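Side-chain contacts in PKS (Streptomyces albus, PDB 4OQJ), which probably catalyses acyl-chain-extending condensations as a ketosynthase of an AT-less type I polyketide synthase in oxazolomycin biosynthesis: residues 90-95 with 697-702; 558-563 with 598-603. All blocks are in the same frame, centred on the assembly; numbering follows the deposited sequence.

The two contacts lie in different parts of one chain, and neither is touched by the other subunit of the assembly. Their centres are about 43 Å apart and their nearest atoms about 31 Å, so they do not meet. The centre of contact 1 is about 16 Å from the centre of the chain, where a late loop returns to the ketosynthase core; the side chain of Phe93 is about 11 Å from a bound potassium ion. The centre of contact 2, between two helices of a peripheral lobe, is about 41 Å from the centre of the chain. In sequence, contact 2 is nested within the 601 residues separating the segments of contact 1, so the chain passes through the lobe of contact 2 before segment 697-702 returns to the ketosynthase.

Contact 1 of 2, residues 90-95 with 697-702; sequences AGLFGI and YPFERV
Leu92 meets Tyr697 and Phe699 where a late loop runs back over the ketosynthase domain; its sequence YPFER matches the YPF motif that ends the post-AT linker of modular polyketide synthases and probably plays the same part here. The apolar contacts converge on one methyl group. Leu92 CD2 lies over a face of the Tyr697 ring, equally near CD2 and CE2 of that ring at 4.0 Å, and at the edge of Phe699, close to the ring plane, 3.6 Å from Phe699 CE1. CG of Leu92 is anti to the backbone N (chi1 173°), and CD2 is the branch that continues the extended chain, roughly anti to CA, which carries it to the two rings. Within segment 90-95, the same methyl also sits 3.9 Å above the plane of the Phe93 ring, near the rim.

Polar interactions hold the two backbones around this apolar cluster. Asp89 uses both carboxylate oxygens, OD1 for Leu92 N and OD2 for Glu700 N, so a single side chain bridges the segments. The Tyr697 hydroxyl bonds to Asn472 N, fixing the far end of that ring, while Tyr697 N bonds to Glu119 on helix 105-121. A type I turn from Gly91 to Gly94 places Leu92 and Phe93 at its two central positions.

Ring contacts complete the cluster. Phe699 makes an edge-to-face contact with Tyr115, and across the segments its CE1 approaches Phe93 CZ obliquely at 4.1 Å, wider than its approach to the Leu92 methyl.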
loop_
_atom_site.group_PDB
_atom_site.type_symbol
_atom_site.label_atom_id
_atom_site.label_comp_id
_atom_site.label_asym_id
_atom_site.label_seq_id
_atom_site.Cartn_x
_atom_site.Cartn_y
_atom_site.Cartn_z
ATOM N N ALA A 90 27.286 -7.059 0.645
ATOM C CA ALA A 90 27.235 -5.639 0.347
ATOM C C ALA A 90 27.916 -5.323 -0.980
ATOM O O ALA A 90 27.451 -4.466 -1.730
ATOM C CB ALA A 90 27.873 -4.848 1.467
ATOM N N GLY A 91 29.004 -6.026 -1.276
ATOM C CA GLY A 91 29.740 -5.794 -2.510
ATOM C C GLY A 91 28.881 -5.998 -3.749
ATOM O O GLY A 91 28.942 -5.227 -4.702
ATOM N N LEU A 92 28.076 -7.049 -3.727
ATOM C CA LEU A 92 27.214 -7.375 -4.846
ATOM C C LEU A 92 26.257 -6.235 -5.134
ATOM O O LEU A 92 25.946 -5.950 -6.298
ATOM C CB LEU A 92 26.427 -8.648 -4.554
ATOM C CG LEU A 92 25.358 -9.012 -5.578
ATOM C CD1 LEU A 92 25.984 -9.361 -6.920
ATOM C CD2 LEU A 92 24.502 -10.148 -5.050
ATOM N N PHE A 93 25.794 -5.571 -4.074
ATOM C CA PHE A 93 24.814 -4.501 -4.238
ATOM C C PHE A 93 25.444 -3.100 -4.231
ATOM O O PHE A 93 24.740 -2.096 -4.203
ATOM C CB PHE A 93 23.754 -4.618 -3.146
ATOM C CG PHE A 93 22.956 -5.874 -3.238
ATOM C CD1 PHE A 93 22.080 -6.072 -4.294
ATOM C CD2 PHE A 93 23.105 -6.882 -2.300
ATOM C CE1 PHE A 93 21.343 -7.245 -4.396
ATOM C CE2 PHE A 93 22.379 -8.054 -2.408
ATOM C CZ PHE A 93 21.495 -8.229 -3.457
ATOM N N GLY A 94 26.765 -3.031 -4.290
ATOM C CA GLY A 94 27.443 -1.746 -4.386
ATOM C C GLY A 94 27.257 -0.899 -3.144
ATOM O O GLY A 94 27.180 0.322 -3.217
ATOM N N ILE A 95 27.181 -1.560 -1.999
ATOM C CA ILE A 95 26.957 -0.893 -0.718
ATOM C C ILE A 95 28.236 -0.948 0.124
ATOM O O ILE A 95 28.873 -1.991 0.215
ATOM C CB ILE A 95 25.777 -1.551 0.029
ATOM C CG1 ILE A 95 24.472 -1.271 -0.732
ATOM C CG2 ILE A 95 25.665 -1.043 1.461
ATOM C CD1 ILE A 95 23.272 -2.075 -0.258
ATOM N N TYR A 697 21.831 -17.184 -6.222
ATOM C CA TYR A 697 23.176 -16.657 -6.025
ATOM C C TYR A 697 23.768 -17.012 -4.649
ATOM O O TYR A 697 23.066 -16.954 -3.632
ATOM C CB TYR A 697 23.167 -15.130 -6.201
ATOM C CG TYR A 697 24.563 -14.543 -6.287
ATOM C CD1 TYR A 697 25.221 -14.451 -7.507
ATOM C CD2 TYR A 697 25.234 -14.112 -5.147
ATOM C CE1 TYR A 697 26.502 -13.933 -7.594
ATOM C CE2 TYR A 697 26.522 -13.582 -5.226
ATOM C CZ TYR A 697 27.152 -13.501 -6.460
ATOM O OH TYR A 697 28.438 -12.992 -6.565
ATOM N N PRO A 698 25.063 -17.398 -4.613
ATOM C CA PRO A 698 25.701 -17.719 -3.328
ATOM C C PRO A 698 26.245 -16.460 -2.643
ATOM O O PRO A 698 27.449 -16.195 -2.648
ATOM C CB PRO A 698 26.817 -18.677 -3.726
ATOM C CG PRO A 698 27.200 -18.242 -5.098
ATOM C CD PRO A 698 25.923 -17.761 -5.755
ATOM N N PHE A 699 25.337 -15.686 -2.057
ATOM C CA PHE A 699 25.685 -14.422 -1.430
ATOM C C PHE A 699 26.833 -14.597 -0.459
ATOM O O PHE A 699 26.847 -15.547 0.311
ATOM C CB PHE A 699 24.481 -13.842 -0.692
ATOM C CG PHE A 699 23.299 -13.588 -1.576
ATOM C CD1 PHE A 699 23.272 -12.491 -2.422
ATOM C CD2 PHE A 699 22.219 -14.452 -1.563
ATOM C CE1 PHE A 699 22.165 -12.244 -3.231
ATOM C CE2 PHE A 699 21.128 -14.223 -2.373
ATOM C CZ PHE A 699 21.095 -13.131 -3.203
ATOM N N GLU A 700 27.798 -13.688 -0.488
ATOM C CA GLU A 700 28.928 -13.801 0.429
ATOM C C GLU A 700 28.435 -13.609 1.854
ATOM O O GLU A 700 27.705 -12.661 2.127
ATOM C CB GLU A 700 30.018 -12.772 0.095
ATOM C CG GLU A 700 31.350 -13.072 0.784
ATOM C CD GLU A 700 32.543 -12.485 0.055
ATOM O OE1 GLU A 700 32.612 -12.630 -1.185
ATOM O OE2 GLU A 700 33.413 -11.888 0.727
ATOM N N ARG A 701 28.811 -14.509 2.756
ATOM C CA ARG A 701 28.362 -14.405 4.151
ATOM C C ARG A 701 29.229 -13.451 4.972
ATOM O O ARG A 701 29.971 -13.886 5.857
ATOM C CB ARG A 701 28.363 -15.775 4.836
ATOM C CG ARG A 701 27.413 -16.797 4.252
ATOM C CD ARG A 701 27.673 -18.184 4.856
ATOM N NE ARG A 701 27.348 -18.249 6.283
ATOM C CZ ARG A 701 28.222 -18.112 7.278
ATOM N NH1 ARG A 701 29.511 -17.903 7.036
ATOM N NH2 ARG A 701 27.804 -18.192 8.534
ATOM N N VAL A 702 29.131 -12.158 4.683
ATOM C CA VAL A 702 29.854 -11.140 5.440
ATOM C C VAL A 702 28.964 -10.568 6.540
ATOM O O VAL A 702 27.842 -10.120 6.287
ATOM C CB VAL A 702 30.340 -9.995 4.514
ATOM C CG1 VAL A 702 31.221 -9.011 5.275
ATOM C CG2 VAL A 702 31.072 -10.553 3.328
#

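Contact 2 of 2, residues 558-563 with 598-603; sequences EHAAAL and FAVQYA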
loop_
_atom_site.group_PDB
_atom_site.type_symbol
_atom_site.label_atom_id
_atom_site.label_comp_id
_atom_site.label_asym_id
_atom_site.label_seq_id
_atom_site.Cartn_x
_atom_site.Cartn_y
_atom_site.Cartn_z
ATOM N N GLU A 558 33.390 -29.430 -44.190
ATOM C CA GLU A 558 32.495 -30.078 -43.239
ATOM C C GLU A 558 31.987 -29.073 -42.206
ATOM O O GLU A 558 30.797 -29.056 -41.865
ATOM C CB GLU A 558 33.206 -31.240 -42.542
ATOM C CG GLU A 558 32.307 -32.046 -41.615
ATOM C CD GLU A 558 33.085 -33.001 -40.728
ATOM O OE1 GLU A 558 32.696 -33.164 -39.551
ATOM O OE2 GLU A 558 34.076 -33.592 -41.208
ATOM N N HIS A 559 32.891 -28.235 -41.710
ATOM C CA HIS A 559 32.526 -27.224 -40.732
ATOM C C HIS A 559 31.578 -26.192 -41.338
ATOM O O HIS A 559 30.597 -25.794 -40.709
ATOM C CB HIS A 559 33.766 -26.509 -40.188
ATOM C CG HIS A 559 33.435 -25.299 -39.369
ATOM N ND1 HIS A 559 32.747 -25.369 -38.179
ATOM C CD2 HIS A 559 33.684 -23.988 -39.585
ATOM C CE1 HIS A 559 32.590 -24.149 -37.690
ATOM N NE2 HIS A 559 33.147 -23.294 -38.525
ATOM N N ALA A 560 31.891 -25.759 -42.560
ATOM C CA ALA A 560 31.082 -24.759 -43.248
ATOM C C ALA A 560 29.674 -25.282 -43.468
ATOM O O ALA A 560 28.707 -24.590 -43.185
ATOM C CB ALA A 560 31.724 -24.379 -44.575
ATOM N N ALA A 561 29.566 -26.515 -43.956
ATOM C CA ALA A 561 28.266 -27.122 -44.244
ATOM C C ALA A 561 27.420 -27.301 -42.982
ATOM O O ALA A 561 26.198 -27.102 -43.008
ATOM C CB ALA A 561 28.463 -28.459 -44.945
ATOM N N ALA A 562 28.066 -27.648 -41.874
ATOM C CA ALA A 562 27.371 -27.804 -40.594
ATOM C C ALA A 562 26.780 -26.487 -40.080
ATOM O O ALA A 562 25.608 -26.425 -39.675
ATOM C CB ALA A 562 28.321 -28.391 -39.554
ATOM N N LEU A 563 27.586 -25.434 -40.059
ATOM C CA LEU A 563 27.084 -24.135 -39.639
ATOM C C LEU A 563 25.960 -23.654 -40.560
ATOM O O LEU A 563 24.987 -23.050 -40.102
ATOM C CB LEU A 563 28.198 -23.087 -39.612
ATOM C CG LEU A 563 29.155 -23.100 -38.417
ATOM C CD1 LEU A 563 30.142 -21.952 -38.539
ATOM C CD2 LEU A 563 28.423 -23.037 -37.084
ATOM N N PHE A 598 37.738 -17.524 -46.363
ATOM C CA PHE A 598 37.286 -16.175 -46.049
ATOM C C PHE A 598 35.790 -16.159 -45.737
ATOM O O PHE A 598 35.379 -15.683 -44.680
ATOM C CB PHE A 598 37.571 -15.210 -47.201
ATOM C CG PHE A 598 36.985 -13.850 -46.984
ATOM C CD1 PHE A 598 37.643 -12.913 -46.199
ATOM C CD2 PHE A 598 35.765 -13.516 -47.531
ATOM C CE1 PHE A 598 37.091 -11.668 -45.977
ATOM C CE2 PHE A 598 35.214 -12.271 -47.311
ATOM C CZ PHE A 598 35.879 -11.349 -46.533
ATOM N N ALA A 599 34.985 -16.675 -46.664
ATOM C CA ALA A 599 33.524 -16.656 -46.541
ATOM C C ALA A 599 33.034 -17.209 -45.200
ATOM O O ALA A 599 32.249 -16.561 -44.518
ATOM C CB ALA A 599 32.892 -17.433 -47.679
ATOM N N VAL A 600 33.497 -18.395 -44.828
ATOM C CA VAL A 600 33.097 -19.005 -43.565
ATOM C C VAL A 600 33.457 -18.113 -42.382
ATOM O O VAL A 600 32.661 -17.941 -41.468
ATOM C CB VAL A 600 33.750 -20.377 -43.367
ATOM C CG1 VAL A 600 33.333 -20.992 -42.022
ATOM C CG2 VAL A 600 33.355 -21.301 -44.493
ATOM N N GLN A 601 34.655 -17.533 -42.407
ATOM C CA GLN A 601 35.100 -16.700 -41.300
ATOM C C GLN A 601 34.338 -15.377 -41.263
ATOM O O GLN A 601 33.964 -14.921 -40.188
ATOM C CB GLN A 601 36.610 -16.443 -41.389
ATOM C CG GLN A 601 37.457 -17.658 -41.027
ATOM C CD GLN A 601 38.954 -17.387 -41.097
ATOM O OE1 GLN A 601 39.588 -17.078 -40.092
ATOM N NE2 GLN A 601 39.522 -17.527 -42.281
ATOM N N TYR A 602 34.113 -14.773 -42.432
ATOM C CA TYR A 602 33.377 -13.519 -42.519
ATOM C C TYR A 602 31.953 -13.704 -42.016
ATOM O O TYR A 602 31.451 -12.904 -41.223
ATOM C CB TYR A 602 33.357 -12.982 -43.963
ATOM C CG TYR A 602 32.564 -11.698 -44.106
ATOM C CD1 TYR A 602 33.139 -10.467 -43.821
ATOM C CD2 TYR A 602 31.242 -11.716 -44.520
ATOM C CE1 TYR A 602 32.418 -9.288 -43.944
ATOM C CE2 TYR A 602 30.515 -10.545 -44.653
ATOM C CZ TYR A 602 31.107 -9.333 -44.357
ATOM O OH TYR A 602 30.386 -8.162 -44.484
ATOM N N ALA A 603 31.302 -14.768 -42.469
ATOM C CA ALA A 603 29.935 -15.043 -42.051
ATOM C C ALA A 603 29.862 -15.286 -40.540
ATOM O O ALA A 603 28.911 -14.849 -39.887
ATOM C CB ALA A 603 29.390 -16.222 -42.805
#
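Val600 fits against Ala560 and His559 with one methyl for each, and this is the close side of the contact. Its CG2 comes to 3.5 Å from Ala560 CB, slightly inside the usual carbon-carbon separation. The backbones are correspondingly near, with the CA atoms of Ala560 and Val600 6.1 Å apart, consistent with the small side chain of Ala560 at this point. The other methyl, CG1, is anti to the backbone N of Val600 (chi1 179°) and meets the imidazole obliquely, 3.9 Å from His559 CD2.

This is helix-helix packing between 557-566 and 594-610, in a lobe that probably corresponds to the acyltransferase remnant of AT-less synthases. Phe574 of helix 568-581 also touches Val600, and Leu589 of helix 585-590 touches Ala560. The buried imidazole is held from beyond the pair: His559 ND1 bonds to Gly660 N, and Phe663 meets the ring with planes at about 90°. Because a backbone N-H is the donor there, the bond is consistent with a proton on NE2 rather than ND1.

Packing slackens further along the first helix: although its CB is directed toward 598-603, Leu563 CD1 remains 4.8 Å from Val600 CG1. On the solvent side of that helix lie Glu558 and Ala561, both exposed. Gln601, on the second helix, is directed away from the interface yet buried, with OE1 bonded to Val551 N and NE2 to Ala597 O.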